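Local coordinates for putative peptidase (Chlamydophila abortus, PDB 3CE2), which is thought to be a zinc-dependent oligopeptidase of the M3B family that degrades a variety of small bioactive peptides, at residues I431-D442 and I542-L553. Residues are numbered along the deposited sequence; the frame is centred on the assembly and turned at random.
Sequences IASTLNEMLLMD and IIAALCFLEKIL
Ala545 is a small bump where the segments 431-442 and 542-553 come nearest, its CA 4.9 Å from the CA of Leu435. Its methyl settles among Ile431, Thr434 and Leu435, with CB 3.7 Å from the backbone O of Ile431. So short a knob reaches the opposing main chain, and the axes pass 8.4 Å apart. One turn on, Leu549 fills the next hollow. It swings CG away from its own backbone N (chi1 180°), which carries CD2 to 3.6 Å from Met438 CB, while CD1 meets the CD1 methyl of Leu439. In return, Leu435 lies in the groove formed by Ala545, Phe548 and Leu549; its CD1 lies 3.7 Å from Phe548 CB, the two side chains crossing at about a right angle.

Further fits lie toward the two ends. Ile431 extends CD1 to 3.5 Å from Ala544 CB and meets the Phe548 ring obliquely with CG2. At the far end Leu553 spreads both methyls before the carboxylate of Asp442, CD1 lying 3.5 Å from OD2; the charge itself is paired with Lys602. To one flank, Thr434 CG2 lies 3.9 Å from Ile542 CD1, leaving OG1 to bond the backbone O of Glu430.

No hydrogen bond joins the helices, so shape carries this buried contact: ridges Ile431-Leu435-Leu439 and Ala545-Leu549-Leu553, each stepping four residues, interlock at -53°, the classic ridges-into-grooves crossing. Thr434 links the contact to the metal site, which another side of helix 431-447 faces, Glu437 hydrogen-bonding His402 ND1 on helix 394-416. Glu430 joins His402 and His406 around zinc, so the contact lies beside the HExxH-plus-glutamate site characteristic of gluzincin metallopeptidases such as the M3 family.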
loop_
_atom_site.group_PDB
_atom_site.type_symbol
_atom_site.label_atom_id
_atom_site.label_comp_id
_atom_site.label_asym_id
_atom_site.label_seq_id
_atom_site.Cartn_x
_atom_site.Cartn_y
_atom_site.Cartn_z
ATOM N N ILE A 431 3.576 -5.632 -4.177
ATOM C CA ILE A 431 4.333 -6.835 -4.475
ATOM C C ILE A 431 5.675 -6.556 -5.159
ATOM O O ILE A 431 6.738 -7.027 -4.709
ATOM C CB ILE A 431 3.484 -7.792 -5.333
ATOM C CG1 ILE A 431 2.248 -8.234 -4.562
ATOM C CG2 ILE A 431 4.266 -9.011 -5.767
ATOM C CD1 ILE A 431 1.452 -9.298 -5.299
ATOM N N ALA A 432 5.644 -5.791 -6.247
ATOM C CA ALA A 432 6.846 -5.601 -7.057
ATOM C C ALA A 432 7.911 -4.856 -6.293
ATOM O O ALA A 432 9.099 -5.174 -6.414
ATOM C CB ALA A 432 6.528 -4.870 -8.331
ATOM N N SER A 433 7.487 -3.859 -5.517
ATOM C CA SER A 433 8.422 -3.063 -4.732
ATOM C C SER A 433 9.053 -3.887 -3.608
ATOM O O SER A 433 10.267 -3.821 -3.371
ATOM C CB SER A 433 7.700 -1.862 -4.141
ATOM O OG SER A 433 6.484 -2.285 -3.550
ATOM N N THR A 434 8.216 -4.674 -2.931
ATOM C CA THR A 434 8.653 -5.463 -1.795
ATOM C C THR A 434 9.605 -6.548 -2.262
ATOM O O THR A 434 10.671 -6.746 -1.668
ATOM C CB THR A 434 7.450 -6.068 -1.047
ATOM O OG1 THR A 434 6.714 -5.017 -0.405
ATOM C CG2 THR A 434 7.910 -7.044 0.005
ATOM N N LEU A 435 9.237 -7.229 -3.342
ATOM C CA LEU A 435 10.123 -8.232 -3.932
ATOM C C LEU A 435 11.492 -7.640 -4.259
ATOM O O LEU A 435 12.513 -8.234 -3.928
ATOM C CB LEU A 435 9.502 -8.878 -5.171
ATOM C CG LEU A 435 10.309 -9.991 -5.867
ATOM C CD1 LEU A 435 9.398 -11.042 -6.497
ATOM C CD2 LEU A 435 11.289 -9.460 -6.890
ATOM N N ASN A 436 11.534 -6.475 -4.888
ATOM C CA ASN A 436 12.824 -5.808 -5.106
ATOM C C ASN A 436 13.607 -5.517 -3.815
ATOM O O ASN A 436 14.805 -5.752 -3.763
ATOM C CB ASN A 436 12.676 -4.534 -5.951
ATOM C CG ASN A 436 12.535 -4.831 -7.425
ATOM O OD1 ASN A 436 12.467 -5.987 -7.829
ATOM N ND2 ASN A 436 12.475 -3.791 -8.240
ATOM N N GLU A 437 12.948 -5.005 -2.778
ATOM C CA GLU A 437 13.644 -4.760 -1.519
ATOM C C GLU A 437 14.279 -6.043 -1.066
ATOM O O GLU A 437 15.443 -6.063 -0.718
ATOM C CB GLU A 437 12.691 -4.328 -0.427
ATOM C CG GLU A 437 12.419 -2.839 -0.354
ATOM C CD GLU A 437 11.163 -2.533 0.465
ATOM O OE1 GLU A 437 11.197 -2.702 1.704
ATOM O OE2 GLU A 437 10.138 -2.144 -0.139
ATOM N N MET A 438 13.490 -7.116 -1.053
ATOM C CA MET A 438 13.916 -8.411 -0.513
ATOM C C MET A 438 15.054 -9.034 -1.303
ATOM O O MET A 438 16.028 -9.503 -0.739
ATOM C CB MET A 438 12.722 -9.363 -0.420
ATOM C CG MET A 438 11.691 -8.916 0.624
ATOM S SD MET A 438 12.308 -9.132 2.310
ATOM C CE MET A 438 11.807 -7.608 3.089
ATOM N N LEU A 439 14.922 -9.024 -2.618
ATOM C CA LEU A 439 15.969 -9.464 -3.515
ATOM C C LEU A 439 17.276 -8.735 -3.239
ATOM O O LEU A 439 18.327 -9.354 -3.161
ATOM C CB LEU A 439 15.536 -9.192 -4.949
ATOM C CG LEU A 439 16.372 -9.775 -6.091
ATOM C CD1 LEU A 439 17.004 -11.151 -5.746
ATOM C CD2 LEU A 439 15.510 -9.840 -7.362
ATOM N N LEU A 440 17.221 -7.414 -3.123
ATOM C CA LEU A 440 18.429 -6.630 -2.872
ATOM C C LEU A 440 19.163 -7.131 -1.610
ATOM O O LEU A 440 20.344 -7.465 -1.664
ATOM C CB LEU A 440 18.068 -5.158 -2.757
ATOM C CG LEU A 440 19.104 -4.210 -2.169
ATOM C CD1 LEU A 440 20.150 -3.888 -3.186
ATOM C CD2 LEU A 440 18.451 -2.923 -1.680
ATOM N N MET A 441 18.459 -7.187 -0.480
ATOM C CA MET A 441 18.998 -7.778 0.744
ATOM C C MET A 441 19.484 -9.233 0.548
ATOM O O MET A 441 20.579 -9.595 0.964
ATOM C CB MET A 441 17.978 -7.703 1.882
ATOM C CG MET A 441 17.829 -6.335 2.535
ATOM S SD MET A 441 16.369 -6.326 3.625
ATOM C CE MET A 441 16.075 -4.563 3.749
ATOM N N ASP A 442 18.689 -10.064 -0.091
ATOM C CA ASP A 442 19.146 -11.409 -0.382
ATOM C C ASP A 442 20.493 -11.442 -1.091
ATOM O O ASP A 442 21.392 -12.181 -0.696
ATOM C CB ASP A 442 18.139 -12.153 -1.231
ATOM C CG ASP A 442 18.508 -13.607 -1.391
ATOM O OD1 ASP A 442 18.357 -14.331 -0.389
ATOM O OD2 ASP A 442 18.957 -14.023 -2.491
ATOM N N ILE A 542 3.063 -9.156 0.923
ATOM C CA ILE A 542 4.382 -9.701 1.243
ATOM C C ILE A 542 4.475 -11.223 1.028
ATOM O O ILE A 542 5.501 -11.737 0.541
ATOM C CB ILE A 542 4.924 -9.261 2.635
ATOM C CG1 ILE A 542 6.361 -9.747 2.798
ATOM C CG2 ILE A 542 4.076 -9.793 3.764
ATOM C CD1 ILE A 542 7.279 -8.708 3.420
ATOM N N ILE A 543 3.397 -11.938 1.338
ATOM C CA ILE A 543 3.368 -13.366 1.060
ATOM C C ILE A 543 3.592 -13.606 -0.436
ATOM O O ILE A 543 4.446 -14.397 -0.837
ATOM C CB ILE A 543 2.075 -14.006 1.583
ATOM C CG1 ILE A 543 2.171 -14.148 3.096
ATOM C CG2 ILE A 543 1.839 -15.361 0.972
ATOM C CD1 ILE A 543 0.831 -14.318 3.765
ATOM N N ALA A 544 2.871 -12.886 -1.279
ATOM C CA ALA A 544 3.030 -13.092 -2.721
ATOM C C ALA A 544 4.445 -12.758 -3.185
ATOM O O ALA A 544 5.010 -13.481 -4.010
ATOM C CB ALA A 544 2.035 -12.278 -3.480
ATOM N N ALA A 545 5.004 -11.658 -2.671
ATOM C CA ALA A 545 6.337 -11.205 -3.084
ATOM C C ALA A 545 7.369 -12.258 -2.703
ATOM O O ALA A 545 8.238 -12.610 -3.507
ATOM C CB ALA A 545 6.677 -9.887 -2.426
ATOM N N LEU A 546 7.254 -12.766 -1.472
ATOM C CA LEU A 546 8.175 -13.759 -0.969
ATOM C C LEU A 546 8.053 -15.092 -1.710
ATOM O O LEU A 546 9.053 -15.757 -1.972
ATOM C CB LEU A 546 7.961 -13.954 0.524
ATOM C CG LEU A 546 8.409 -12.777 1.376
ATOM C CD1 LEU A 546 8.250 -13.165 2.796
ATOM C CD2 LEU A 546 9.849 -12.414 1.097
ATOM N N CYS A 547 6.829 -15.462 -2.054
ATOM C CA CYS A 547 6.573 -16.649 -2.858
ATOM C C CYS A 547 7.222 -16.557 -4.221
ATOM O O CYS A 547 8.045 -17.389 -4.581
ATOM C CB CYS A 547 5.073 -16.848 -3.028
ATOM S SG CYS A 547 4.614 -18.292 -4.017
ATOM N N PHE A 548 6.854 -15.544 -4.989
ATOM C CA PHE A 548 7.485 -15.286 -6.286
ATOM C C PHE A 548 8.988 -15.306 -6.187
ATOM O O PHE A 548 9.677 -15.943 -6.981
ATOM C CB PHE A 548 7.067 -13.924 -6.780
ATOM C CG PHE A 548 5.809 -13.936 -7.569
ATOM C CD1 PHE A 548 5.645 -14.833 -8.611
ATOM C CD2 PHE A 548 4.813 -13.028 -7.308
ATOM C CE1 PHE A 548 4.492 -14.832 -9.358
ATOM C CE2 PHE A 548 3.663 -13.013 -8.050
ATOM C CZ PHE A 548 3.494 -13.916 -9.064
ATOM N N LEU A 549 9.501 -14.617 -5.186
ATOM C CA LEU A 549 10.953 -14.514 -5.014
ATOM C C LEU A 549 11.629 -15.864 -4.731
ATOM O O LEU A 549 12.662 -16.196 -5.327
ATOM C CB LEU A 549 11.289 -13.485 -3.921
ATOM C CG LEU A 549 12.776 -13.315 -3.675
ATOM C CD1 LEU A 549 13.508 -12.954 -4.964
ATOM C CD2 LEU A 549 13.022 -12.286 -2.582
ATOM N N GLU A 550 11.043 -16.642 -3.826
ATOM C CA GLU A 550 11.604 -17.941 -3.458
ATOM C C GLU A 550 11.693 -18.868 -4.679
ATOM O O GLU A 550 12.729 -19.486 -4.919
ATOM C CB GLU A 550 10.765 -18.573 -2.353
ATOM C CG GLU A 550 11.233 -19.959 -1.891
ATOM C CD GLU A 550 12.423 -19.911 -0.940
ATOM O OE1 GLU A 550 13.061 -18.836 -0.802
ATOM O OE2 GLU A 550 12.712 -20.958 -0.323
ATOM N N LYS A 551 10.621 -18.939 -5.461
ATOM C CA LYS A 551 10.630 -19.711 -6.687
ATOM C C LYS A 551 11.740 -19.242 -7.618
ATOM O O LYS A 551 12.411 -20.055 -8.251
ATOM C CB LYS A 551 9.282 -19.616 -7.397
ATOM C CG LYS A 551 8.136 -20.268 -6.648
ATOM C CD LYS A 551 6.787 -20.149 -7.396
ATOM C CE LYS A 551 5.804 -21.169 -6.814
ATOM N NZ LYS A 551 4.381 -20.732 -6.840
ATOM N N ILE A 552 11.947 -17.930 -7.695
ATOM C CA ILE A 552 12.935 -17.406 -8.616
ATOM C C ILE A 552 14.332 -17.745 -8.127
ATOM O O ILE A 552 15.191 -18.116 -8.918
ATOM C CB ILE A 552 12.782 -15.881 -8.823
ATOM C CG1 ILE A 552 11.605 -15.595 -9.746
ATOM C CG2 ILE A 552 14.075 -15.262 -9.400
ATOM C CD1 ILE A 552 10.990 -14.231 -9.520
ATOM N N LEU A 553 14.583 -17.619 -6.828
ATOM C CA LEU A 553 15.936 -17.937 -6.332
ATOM C C LEU A 553 16.283 -19.440 -6.387
ATOM O O LEU A 553 17.430 -19.821 -6.242
ATOM C CB LEU A 553 16.170 -17.379 -4.932
ATOM C CG LEU A 553 16.073 -15.861 -4.811
ATOM C CD1 LEU A 553 15.860 -15.410 -3.338
ATOM C CD2 LEU A 553 17.297 -15.191 -5.447
#